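PDB 6AN0: histidinol dehydrogenase from Elizabethkingia anophelis NUHP1, which probably catalyses the two successive NAD-dependent, zinc-requiring oxidations of L-histidinol to L-histidine, the last step of histidine biosynthesis. Local coordinates for residues I37-F42 with Q228-A233; E43-E48 with F201-I206; K51-Y56 with G192-G197; I196-M199 with T205-K208. All blocks are in the same frame, centred on the assembly; numbering follows the deposited sequence. Where two conformers were deposited one is given.

In the fold
The four contacts form a continuous patch around helix 192-201, with neighbouring centres 7 to 12 Å apart. Contacts 1 and 2 use successive halves of helix 35-48 and are welded by phenylalanines: F42 CG lies 3.5 Å from F201 CE2, and F230 CG 3.6 Å from F201 CZ. Helix 50-61 follows in the chain and brings contact 3 beside them, with D44 OD2 2.5 Å from Y56 OH. Contact 4 shares T205 and I206 with contact 2 and I196 and G197 with contact 3; I206 CD1 rests 3.6 Å from L53 CD1. Contact 3 holds Q194, a predicted NAD(+)-binding residue, and the side chain of I45 in contact 2 comes to about 4 Å from that of Q194.

Contact 1 (I37-F42 with Q228-A233); sequences IVLTVF and QNFGVA
F42 and L39 of helix 35-48 both reach F230, which projects from the loop after helix 218-227. F42 CD1 stands 3.9 Å from F230 CE2, and this carbon of F230 arrives in the plane of the F42 ring, at its edge. F42 in turn comes to the F230 ring obliquely. L39 CD2 takes a second place on F230, at the rim of the ring and near its plane, 4.0 Å from F230 CZ. Both helix residues hold CG beside the backbone N (chi1 -77° in F42, -73° in L39), which for L39 carries the end of the chain toward the loop. One turn earlier, V38 CG1 covers one face of the F42 ring, 3.6 Å above its centre, and probably limits how the ring can lie. F201 then meets both F42 and F230 edge-to-face, making a cluster of three phenylalanines. The loop itself turns through G231 at positive phi, and G231 O accepts a hydrogen bond from N381 of the second subunit. Here helix 35-48 packs, by apolar contact, on the connection from helix 218-227 to strand 233-234, part of a beta-alpha-beta crossover between the adjacent parallel strands 211-213 and 233-234.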
loop_
_atom_site.group_PDB
_atom_site.type_symbol
_atom_site.label_atom_id
_atom_site.label_comp_id
_atom_site.label_asym_id
_atom_site.label_seq_id
_atom_site.Cartn_x
_atom_site.Cartn_y
_atom_site.Cartn_z
ATOM N N ILE A 37 -9.853 22.212 -9.636
ATOM C CA ILE A 37 -9.336 22.059 -10.992
ATOM C C ILE A 37 -9.413 20.601 -11.422
ATOM O O ILE A 37 -9.890 20.286 -12.517
ATOM C CB ILE A 37 -7.906 22.616 -11.067
ATOM C CG1 ILE A 37 -7.956 24.150 -11.088
ATOM C CG2 ILE A 37 -7.161 22.055 -12.252
ATOM C CD1 ILE A 37 -6.722 24.815 -10.515
ATOM N N VAL A 38 -8.996 19.688 -10.535
ATOM C CA VAL A 38 -9.023 18.257 -10.838
ATOM C C VAL A 38 -10.460 17.753 -10.960
ATOM O O VAL A 38 -10.798 17.005 -11.886
ATOM C CB VAL A 38 -8.252 17.477 -9.757
ATOM C CG1 VAL A 38 -8.518 15.996 -9.893
ATOM C CG2 VAL A 38 -6.749 17.762 -9.869
ATOM N N LEU A 39 -11.311 18.110 -9.997
ATOM C CA LEU A 39 -12.684 17.614 -10.011
ATOM C C LEU A 39 -13.423 18.059 -11.272
ATOM O O LEU A 39 -14.247 17.313 -11.812
ATOM C CB LEU A 39 -13.422 18.086 -8.751
ATOM C CG LEU A 39 -13.028 17.386 -7.437
ATOM C CD1 LEU A 39 -13.875 17.933 -6.289
ATOM C CD2 LEU A 39 -13.196 15.884 -7.573
ATOM N N THR A 40 -13.141 19.271 -11.754
ATOM C CA THR A 40 -13.759 19.735 -12.997
ATOM C C THR A 40 -13.339 18.867 -14.183
ATOM O O THR A 40 -14.179 18.483 -15.005
ATOM C CB THR A 40 -13.405 21.199 -13.252
ATOM O OG1 THR A 40 -13.934 22.002 -12.193
ATOM C CG2 THR A 40 -13.998 21.686 -14.577
ATOM N N VAL A 41 -12.044 18.551 -14.292
ATOM C CA VAL A 41 -11.598 17.669 -15.372
ATOM C C VAL A 41 -12.244 16.297 -15.238
ATOM O O VAL A 41 -12.692 15.702 -16.228
ATOM C CB VAL A 41 -10.062 17.554 -15.386
ATOM C CG1 VAL A 41 -9.611 16.623 -16.524
ATOM C CG2 VAL A 41 -9.421 18.926 -15.529
ATOM N N PHE A 42 -12.282 15.764 -14.015
ATOM C CA PHE A 42 -12.894 14.454 -13.793
ATOM C C PHE A 42 -14.368 14.450 -14.209
ATOM O O PHE A 42 -14.852 13.469 -14.790
ATOM C CB PHE A 42 -12.744 14.046 -12.318
ATOM C CG PHE A 42 -11.354 13.538 -11.946
ATOM C CD1 PHE A 42 -11.125 12.997 -10.690
ATOM C CD2 PHE A 42 -10.291 13.599 -12.847
ATOM C CE1 PHE A 42 -9.861 12.527 -10.329
ATOM C CE2 PHE A 42 -9.028 13.127 -12.503
ATOM C CZ PHE A 42 -8.815 12.578 -11.230
ATOM N N GLN A 228 -7.995 8.467 -5.875
ATOM C CA GLN A 228 -8.215 7.501 -4.794
ATOM C C GLN A 228 -9.637 7.540 -4.247
ATOM O O GLN A 228 -10.196 6.503 -3.873
ATOM C CB GLN A 228 -7.241 7.763 -3.660
ATOM C CG GLN A 228 -5.875 7.198 -3.864
ATOM C CD GLN A 228 -5.012 7.411 -2.638
ATOM O OE1 GLN A 228 -4.565 6.458 -2.006
ATOM N NE2 GLN A 228 -4.776 8.675 -2.296
ATOM N N ASN A 229 -10.236 8.730 -4.170
ATOM C CA ASN A 229 -11.565 8.847 -3.591
ATOM C C ASN A 229 -12.655 8.293 -4.496
ATOM O O ASN A 229 -13.815 8.228 -4.076
ATOM C CB ASN A 229 -11.840 10.316 -3.253
ATOM C CG ASN A 229 -10.710 10.940 -2.453
ATOM O OD1 ASN A 229 -9.993 10.248 -1.723
ATOM N ND2 ASN A 229 -10.533 12.242 -2.597
ATOM N N PHE A 230 -12.322 7.909 -5.726
ATOM C CA PHE A 230 -13.271 7.260 -6.617
ATOM C C PHE A 230 -12.973 5.773 -6.787
ATOM O O PHE A 230 -13.471 5.143 -7.722
ATOM C CB PHE A 230 -13.301 7.985 -7.960
ATOM C CG PHE A 230 -13.736 9.420 -7.836
ATOM C CD1 PHE A 230 -15.082 9.740 -7.791
ATOM C CD2 PHE A 230 -12.803 10.437 -7.714
ATOM C CE1 PHE A 230 -15.493 11.057 -7.650
ATOM C CE2 PHE A 230 -13.202 11.759 -7.576
ATOM C CZ PHE A 230 -14.552 12.069 -7.542
ATOM N N GLY A 231 -12.146 5.209 -5.915
ATOM C CA GLY A 231 -11.979 3.770 -5.838
ATOM C C GLY A 231 -10.693 3.211 -6.413
ATOM O O GLY A 231 -10.441 2.020 -6.228
ATOM N N VAL A 232 -9.878 4.002 -7.106
ATOM C CA VAL A 232 -8.655 3.464 -7.703
ATOM C C VAL A 232 -7.534 3.497 -6.663
ATOM O O VAL A 232 -7.506 4.368 -5.785
ATOM C CB VAL A 232 -8.289 4.250 -8.987
ATOM C CG1 VAL A 232 -7.735 5.615 -8.651
ATOM C CG2 VAL A 232 -7.304 3.472 -9.852
ATOM N N ALA A 233 -6.623 2.514 -6.726
ATOM C CA ALA A 233 -5.417 2.533 -5.903
ATOM C C ALA A 233 -4.308 3.275 -6.647
ATOM O O ALA A 233 -4.308 3.335 -7.873
ATOM C CB ALA A 233 -4.959 1.109 -5.558
#

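Contact 2 (E43-E48 with F201-I206); sequences EDIKNE and FGTETI
An ST motif at the exit of helix 192-201 turns the chain just after F201, the residue that both I45 and K46 of helix 35-48 touch: T203 OG1 accepts from I206 N at 3.1 Å (152° at the hydrogen), and the same hydroxyl is also bonded to D50. F201 supplies the main apolar surface. K46 lays its CE over one face of that ring, 3.7 Å from F201 CE1 and set toward the rim, a CH-pi contact 24° off the ring normal. A bend at chi3 (-49°) folds the lysine chain so that CE is the atom that comes closest over the ring. I45 CG2 approaches the ring obliquely, 4.3 Å from F201 CD2, and also touches the methyl of T203. Two waters extend the contact where side chains do not meet. One donates to both I45 O (2.9 Å) and G202 O (2.7 Å), thus serving a carbonyl from each segment. The other donates to E48 O at 3.1 Å and to E204 OE2 at 2.6 Å, tying the end of helix 35-48 to the loop. E204 OE1 meanwhile binds the backbone N of D50, so the loop grips the junction between two helices. I45 also packs on A52 and L53 of helix 50-61, while I206 packs on A198 and on Y188 of strand 186-189, before the chain enters strand 211-213.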
loop_
_atom_site.group_PDB
_atom_site.type_symbol
_atom_site.label_atom_id
_atom_site.label_comp_id
_atom_site.label_asym_id
_atom_site.label_seq_id
_atom_site.Cartn_x
_atom_site.Cartn_y
_atom_site.Cartn_z
ATOM N N GLU A 43 -15.100 15.529 -13.905
ATOM C CA GLU A 43 -16.499 15.615 -14.322
ATOM C C GLU A 43 -16.621 15.589 -15.843
ATOM O O GLU A 43 -17.498 14.909 -16.394
ATOM C CB GLU A 43 -17.135 16.888 -13.756
ATOM N N ASP A 44 -15.740 16.323 -16.536
ATOM C CA ASP A 44 -15.717 16.302 -17.996
ATOM C C ASP A 44 -15.391 14.909 -18.531
ATOM O O ASP A 44 -15.988 14.463 -19.520
ATOM C CB ASP A 44 -14.703 17.324 -18.514
ATOM C CG ASP A 44 -15.190 18.767 -18.391
ATOM O OD1 ASP A 44 -16.414 18.987 -18.306
ATOM O OD2 ASP A 44 -14.341 19.686 -18.392
ATOM N N ILE A 45 -14.438 14.204 -17.906
ATOM C CA ILE A 45 -14.117 12.846 -18.358
ATOM C C ILE A 45 -15.310 11.924 -18.143
ATOM O O ILE A 45 -15.630 11.087 -18.992
ATOM C CB ILE A 45 -12.863 12.305 -17.632
ATOM C CG1 ILE A 45 -11.591 13.023 -18.093
ATOM C CG2 ILE A 45 -12.734 10.762 -17.805
ATOM C CD1 ILE A 45 -11.162 12.714 -19.535
ATOM N N LYS A 46 -15.980 12.060 -16.997
ATOM C CA LYS A 46 -17.166 11.250 -16.717
ATOM C C LYS A 46 -18.286 11.518 -17.717
ATOM O O LYS A 46 -18.970 10.585 -18.157
ATOM C CB LYS A 46 -17.660 11.531 -15.300
ATOM C CG LYS A 46 -18.074 10.314 -14.512
ATOM C CD LYS A 46 -18.358 10.717 -13.072
ATOM C CE LYS A 46 -17.218 11.569 -12.517
ATOM N NZ LYS A 46 -17.561 12.239 -11.229
ATOM N N ASN A 47 -18.507 12.785 -18.074
ATOM C CA ASN A 47 -19.647 13.108 -18.923
ATOM C C ASN A 47 -19.336 12.985 -20.411
ATOM O O ASN A 47 -20.194 12.547 -21.181
ATOM C CB ASN A 47 -20.165 14.525 -18.631
ATOM C CG ASN A 47 -20.759 14.660 -17.237
ATOM O OD1 ASN A 47 -21.285 13.700 -16.671
ATOM N ND2 ASN A 47 -20.670 15.860 -16.676
ATOM N N GLU A 48 -18.136 13.372 -20.843
ATOM C CA GLU A 48 -17.835 13.455 -22.265
ATOM C C GLU A 48 -16.824 12.419 -22.737
ATOM O O GLU A 48 -16.610 12.310 -23.948
ATOM C CB GLU A 48 -17.312 14.859 -22.623
ATOM C CG GLU A 48 -18.263 16.012 -22.301
ATOM C CD GLU A 48 -19.531 16.010 -23.143
ATOM O OE1 GLU A 48 -19.582 15.306 -24.178
ATOM O OE2 GLU A 48 -20.483 16.726 -22.763
ATOM N N PHE A 201 -11.921 6.623 -14.479
ATOM C CA PHE A 201 -13.329 6.389 -14.773
ATOM C C PHE A 201 -13.551 5.561 -16.026
ATOM O O PHE A 201 -14.631 4.979 -16.177
ATOM C CB PHE A 201 -14.082 7.727 -14.910
ATOM C CG PHE A 201 -13.970 8.598 -13.690
ATOM C CD1 PHE A 201 -14.771 8.363 -12.578
ATOM C CD2 PHE A 201 -13.032 9.625 -13.636
ATOM C CE1 PHE A 201 -14.656 9.149 -11.434
ATOM C CE2 PHE A 201 -12.907 10.412 -12.492
ATOM C CZ PHE A 201 -13.718 10.174 -11.394
ATOM N N GLY A 202 -12.559 5.475 -16.907
ATOM C CA GLY A 202 -12.723 4.778 -18.171
ATOM C C GLY A 202 -13.386 5.651 -19.217
ATOM O O GLY A 202 -14.186 6.525 -18.879
ATOM N N THR A 203 -13.046 5.447 -20.483
ATOM C CA THR A 203 -13.748 6.066 -21.602
ATOM C C THR A 203 -14.068 4.977 -22.615
ATOM O O THR A 203 -13.806 3.792 -22.381
ATOM C CB THR A 203 -12.921 7.180 -22.259
ATOM O OG1 THR A 203 -11.781 6.609 -22.916
ATOM C CG2 THR A 203 -12.450 8.207 -21.223
ATOM N N GLU A 204 -14.629 5.383 -23.757
ATOM C CA GLU A 204 -14.878 4.422 -24.823
ATOM C C GLU A 204 -13.594 3.729 -25.263
ATOM O O GLU A 204 -13.617 2.542 -25.600
ATOM C CB GLU A 204 -15.541 5.107 -26.017
ATOM C CG GLU A 204 -16.876 5.758 -25.708
ATOM C CD GLU A 204 -16.751 7.251 -25.483
ATOM O OE1 GLU A 204 -15.640 7.702 -25.137
ATOM O OE2 GLU A 204 -17.760 7.972 -25.656
ATOM N N THR A 205 -12.467 4.440 -25.257
ATOM C CA THR A 205 -11.207 3.881 -25.737
ATOM C C THR A 205 -10.340 3.292 -24.631
ATOM O O THR A 205 -9.600 2.333 -24.882
ATOM C CB THR A 205 -10.412 4.953 -26.492
ATOM O OG1 THR A 205 -11.220 5.472 -27.558
ATOM C CG2 THR A 205 -9.128 4.388 -27.084
ATOM N N ILE A 206 -10.423 3.814 -23.413
ATOM C CA ILE A 206 -9.527 3.424 -22.328
ATOM C C ILE A 206 -10.359 2.732 -21.258
ATOM O O ILE A 206 -11.232 3.353 -20.643
ATOM C CB ILE A 206 -8.771 4.634 -21.764
ATOM C CG1 ILE A 206 -7.978 5.318 -22.893
ATOM C CG2 ILE A 206 -7.866 4.227 -20.589
ATOM C CD1 ILE A 206 -7.291 6.636 -22.505
HETATM O O HOH W 1 -15.955 8.356 -17.985
HETATM O O HOH W 2 -17.329 10.491 -26.347
#

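Contact 3 (K51-Y56 with G192-G197); sequences KALINY and GIQAIG
Y56 and Q194 cross with the tyrosine ring and the carboxamide 36° apart, neither face-to-face nor perpendicular. The touching is done nearer the root of the tyrosine: Y56 CB sits 3.6 Å from Q194 CD and 3.7 Å from Q194 CG. Q194 OE1 comes to the ring obliquely, 4.0 Å from Y56 CD2. In Q194, CG lies between the backbone N and the carbonyl carbon (chi1 58°), and a second bend, at chi2, turns the amide across Y56. L53, one turn earlier, lays CD2 against the backbone of the opposing helix, 3.7 Å from Q194 O, while its other methyl carries on to I206 and A198. The helix segments run nearly antiparallel, at 163°, with axes 9.5 Å apart at closest approach. The tyrosine ring leads away toward helix 35-48, where Y56 OH is hydrogen-bonded to D44 and the ring packs on V41. No hydrogen bond joins the two segments; the contact here is van der Waals packing, which probably helps to position the Q194 side chain. Q194 is predicted to bind NAD(+), and such a hold on its carbon chain would restrict its conformation without using the amide's polar atoms across the interface.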
loop_
_atom_site.group_PDB
_atom_site.type_symbol
_atom_site.label_atom_id
_atom_site.label_comp_id
_atom_site.label_asym_id
_atom_site.label_seq_id
_atom_site.Cartn_x
_atom_site.Cartn_y
_atom_site.Cartn_z
ATOM N N LYS A 51 -14.401 12.393 -25.906
ATOM C CA LYS A 51 -14.447 13.760 -26.421
ATOM C C LYS A 51 -13.711 14.707 -25.489
ATOM O O LYS A 51 -13.011 15.618 -25.948
ATOM C CB LYS A 51 -15.890 14.209 -26.627
ATOM C CG LYS A 51 -16.549 13.606 -27.856
ATOM C CD LYS A 51 -17.942 14.173 -28.081
ATOM C CE LYS A 51 -18.867 13.828 -26.932
ATOM N NZ LYS A 51 -20.283 14.190 -27.230
ATOM N N ALA A 52 -13.843 14.491 -24.176
ATOM C CA ALA A 52 -13.077 15.274 -23.210
ATOM C C ALA A 52 -11.577 15.039 -23.363
ATOM O O ALA A 52 -10.790 15.995 -23.337
ATOM C CB ALA A 52 -13.529 14.939 -21.786
ATOM N N LEU A 53 -11.157 13.771 -23.508
ATOM C CA LEU A 53 -9.744 13.480 -23.732
ATOM C C LEU A 53 -9.204 14.256 -24.927
ATOM O O LEU A 53 -8.141 14.887 -24.851
ATOM C CB LEU A 53 -9.530 11.979 -23.947
ATOM C CG LEU A 53 -9.127 11.132 -22.757
ATOM C CD1 LEU A 53 -9.003 9.693 -23.213
ATOM C CD2 LEU A 53 -7.821 11.635 -22.126
ATOM N N ILE A 54 -9.934 14.233 -26.040
ATOM C CA ILE A 54 -9.472 14.941 -27.224
ATOM C C ILE A 54 -9.476 16.446 -26.982
ATOM O O ILE A 54 -8.531 17.143 -27.360
ATOM C CB ILE A 54 -10.316 14.529 -28.447
ATOM C CG1 ILE A 54 -9.942 13.094 -28.847
ATOM C CG2 ILE A 54 -10.114 15.498 -29.617
ATOM C CD1 ILE A 54 -10.850 12.453 -29.852
ATOM N N ASN A 55 -10.504 16.964 -26.295
ATOM C CA ASN A 55 -10.615 18.410 -26.100
ATOM C C ASN A 55 -9.516 18.932 -25.177
ATOM O O ASN A 55 -8.908 19.974 -25.455
ATOM C CB ASN A 55 -12.006 18.761 -25.550
ATOM C CG ASN A 55 -12.405 20.212 -25.824
ATOM O OD1 ASN A 55 -11.875 20.857 -26.731
ATOM N ND2 ASN A 55 -13.350 20.725 -25.042
ATOM N N TYR A 56 -9.241 18.217 -24.076
ATOM C CA TYR A 56 -8.162 18.613 -23.177
ATOM C C TYR A 56 -6.798 18.443 -23.830
ATOM O O TYR A 56 -5.880 19.219 -23.551
ATOM C CB TYR A 56 -8.218 17.804 -21.869
ATOM C CG TYR A 56 -9.200 18.386 -20.880
ATOM C CD1 TYR A 56 -10.543 18.059 -20.935
ATOM C CD2 TYR A 56 -8.786 19.292 -19.910
ATOM C CE1 TYR A 56 -11.447 18.605 -20.045
ATOM C CE2 TYR A 56 -9.684 19.846 -19.021
ATOM C CZ TYR A 56 -11.012 19.496 -19.094
ATOM O OH TYR A 56 -11.912 20.038 -18.209
ATOM N N GLY A 192 -1.502 14.461 -18.272
ATOM C CA GLY A 192 -2.051 15.381 -17.283
ATOM C C GLY A 192 -3.234 14.823 -16.503
ATOM O O GLY A 192 -3.408 13.613 -16.351
ATOM N N ILE A 193 -4.049 15.752 -15.982
ATOM C CA ILE A 193 -5.210 15.356 -15.185
ATOM C C ILE A 193 -6.151 14.487 -16.012
ATOM O O ILE A 193 -6.707 13.500 -15.512
ATOM C CB ILE A 193 -5.941 16.593 -14.626
ATOM C CG1 ILE A 193 -5.020 17.445 -13.744
ATOM C CG2 ILE A 193 -7.156 16.158 -13.795
ATOM C CD1 ILE A 193 -5.648 18.841 -13.408
ATOM N N GLN A 194 -6.347 14.841 -17.290
ATOM C CA GLN A 194 -7.308 14.112 -18.111
ATOM C C GLN A 194 -6.885 12.664 -18.340
ATOM O O GLN A 194 -7.745 11.777 -18.384
ATOM C CB GLN A 194 -7.551 14.845 -19.446
ATOM C CG GLN A 194 -6.301 15.087 -20.351
ATOM C CD GLN A 194 -5.528 16.367 -20.006
ATOM O OE1 GLN A 194 -5.720 16.960 -18.944
ATOM N NE2 GLN A 194 -4.642 16.788 -20.911
ATOM N N ALA A 195 -5.579 12.391 -18.449
ATOM C CA ALA A 195 -5.130 11.004 -18.547
ATOM C C ALA A 195 -5.436 10.232 -17.269
ATOM O O ALA A 195 -5.918 9.093 -17.322
ATOM C CB ALA A 195 -3.632 10.934 -18.860
ATOM N N ILE A 196 -5.144 10.830 -16.108
ATOM C CA ILE A 196 -5.452 10.167 -14.838
ATOM C C ILE A 196 -6.952 9.918 -14.727
ATOM O O ILE A 196 -7.391 8.856 -14.260
ATOM C CB ILE A 196 -4.927 11.008 -13.653
ATOM C CG1 ILE A 196 -3.404 11.174 -13.723
ATOM C CG2 ILE A 196 -5.355 10.400 -12.315
ATOM C CD1 ILE A 196 -2.649 9.841 -13.883
ATOM N N GLY A 197 -7.762 10.894 -15.153
ATOM C CA GLY A 197 -9.207 10.731 -15.093
ATOM C C GLY A 197 -9.697 9.632 -16.017
ATOM O O GLY A 197 -10.583 8.847 -15.656
#

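Contact 4 (I196-M199 with T205-K208)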
loop_
_atom_site.group_PDB
_atom_site.type_symbol
_atom_site.label_atom_id
_atom_site.label_comp_id
_atom_site.label_asym_id
_atom_site.label_seq_id
_atom_site.Cartn_x
_atom_site.Cartn_y
_atom_site.Cartn_z
ATOM N N ILE A 196 -5.144 10.830 -16.108
ATOM C CA ILE A 196 -5.452 10.167 -14.838
ATOM C C ILE A 196 -6.952 9.918 -14.727
ATOM O O ILE A 196 -7.391 8.856 -14.260
ATOM C CB ILE A 196 -4.927 11.008 -13.653
ATOM C CG1 ILE A 196 -3.404 11.174 -13.723
ATOM C CG2 ILE A 196 -5.355 10.400 -12.315
ATOM C CD1 ILE A 196 -2.649 9.841 -13.883
ATOM N N GLY A 197 -7.762 10.894 -15.153
ATOM C CA GLY A 197 -9.207 10.731 -15.093
ATOM C C GLY A 197 -9.697 9.632 -16.017
ATOM O O GLY A 197 -10.583 8.847 -15.656
ATOM N N ALA A 198 -9.104 9.542 -17.211
ATOM C CA ALA A 198 -9.473 8.476 -18.133
ATOM C C ALA A 198 -9.176 7.102 -17.530
ATOM O O ALA A 198 -9.983 6.173 -17.656
ATOM C CB ALA A 198 -8.746 8.664 -19.461
ATOM N N MET A 199 -8.038 6.951 -16.861
ATOM C CA MET A 199 -7.755 5.657 -16.238
ATOM C C MET A 199 -8.565 5.432 -14.971
ATOM O O MET A 199 -8.757 4.282 -14.568
ATOM C CB MET A 199 -6.262 5.521 -15.946
ATOM C CG MET A 199 -5.416 5.469 -17.235
ATOM S SD MET A 199 -3.657 5.167 -16.935
ATOM C CE MET A 199 -3.125 6.741 -16.262
ATOM N N THR A 205 -12.467 4.440 -25.257
ATOM C CA THR A 205 -11.207 3.881 -25.737
ATOM C C THR A 205 -10.340 3.292 -24.631
ATOM O O THR A 205 -9.600 2.333 -24.882
ATOM C CB THR A 205 -10.412 4.953 -26.492
ATOM O OG1 THR A 205 -11.220 5.472 -27.558
ATOM C CG2 THR A 205 -9.128 4.388 -27.084
ATOM N N ILE A 206 -10.423 3.814 -23.413
ATOM C CA ILE A 206 -9.527 3.424 -22.328
ATOM C C ILE A 206 -10.359 2.732 -21.258
ATOM O O ILE A 206 -11.232 3.353 -20.643
ATOM C CB ILE A 206 -8.771 4.634 -21.764
ATOM C CG1 ILE A 206 -7.978 5.318 -22.893
ATOM C CG2 ILE A 206 -7.866 4.227 -20.589
ATOM C CD1 ILE A 206 -7.291 6.636 -22.505
ATOM N N GLU A 207 -10.104 1.441 -21.039
ATOM C CA GLU A 207 -10.737 0.738 -19.932
ATOM C C GLU A 207 -10.132 1.216 -18.618
ATOM O O GLU A 207 -8.932 1.492 -18.535
ATOM C CB GLU A 207 -10.561 -0.772 -20.068
ATOM N N LYS A 208 -10.960 1.314 -17.586
ATOM C CA LYS A 208 -10.476 1.909 -16.354
ATOM C C LYS A 208 -9.549 0.954 -15.618
ATOM O O LYS A 208 -9.698 -0.273 -15.678
ATOM C CB LYS A 208 -11.632 2.333 -15.451
ATOM C CG LYS A 208 -12.329 1.247 -14.678
ATOM C CD LYS A 208 -13.458 1.865 -13.833
ATOM C CE LYS A 208 -14.311 0.808 -13.155
ATOM N NZ LYS A 208 -13.479 -0.088 -12.306
#
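I206 meets A198 and M199 through its two branches, which its torsions send different ways. With chi1 at -58° CG1 stands beside the backbone N, and with chi2 at 174° the chain runs straight on, setting I206 CD1 3.9 Å from A198 CB. The other branch, CG2, is anti to the backbone N and beside the carbonyl carbon; it faces the next residue of the helix, 4.3 Å from M199 CG, and lies 4.1 Å from A198 O. The isoleucine thus touches two consecutive residues in the last turn of helix 192-201. K208 follows with a different kind of contact. Its backbone passes close to the helix end, with K208 CA 3.4 Å from M199 O, and its CB lies 3.6 Å from that same oxygen. Beyond CB the lysine chain leads away, so the helix is met by the root of the side chain and not by the charge. Although no hydrogen bond joins the two segments, a backbone hydrogen bond between M199 and A209 fastens the returning chain just beyond. L53 of helix 50-61 packs on both A198 and I206, and M199 reaches I212. This is the helix-to-strand return of a crossover in a Rossmann-like sheet: parallel strands 186-189, 158-163, 117-132, 211-213 and 233-234 lie side by side in the order 3-2-1-4-5, and helix 192-201 links the third to the fourth.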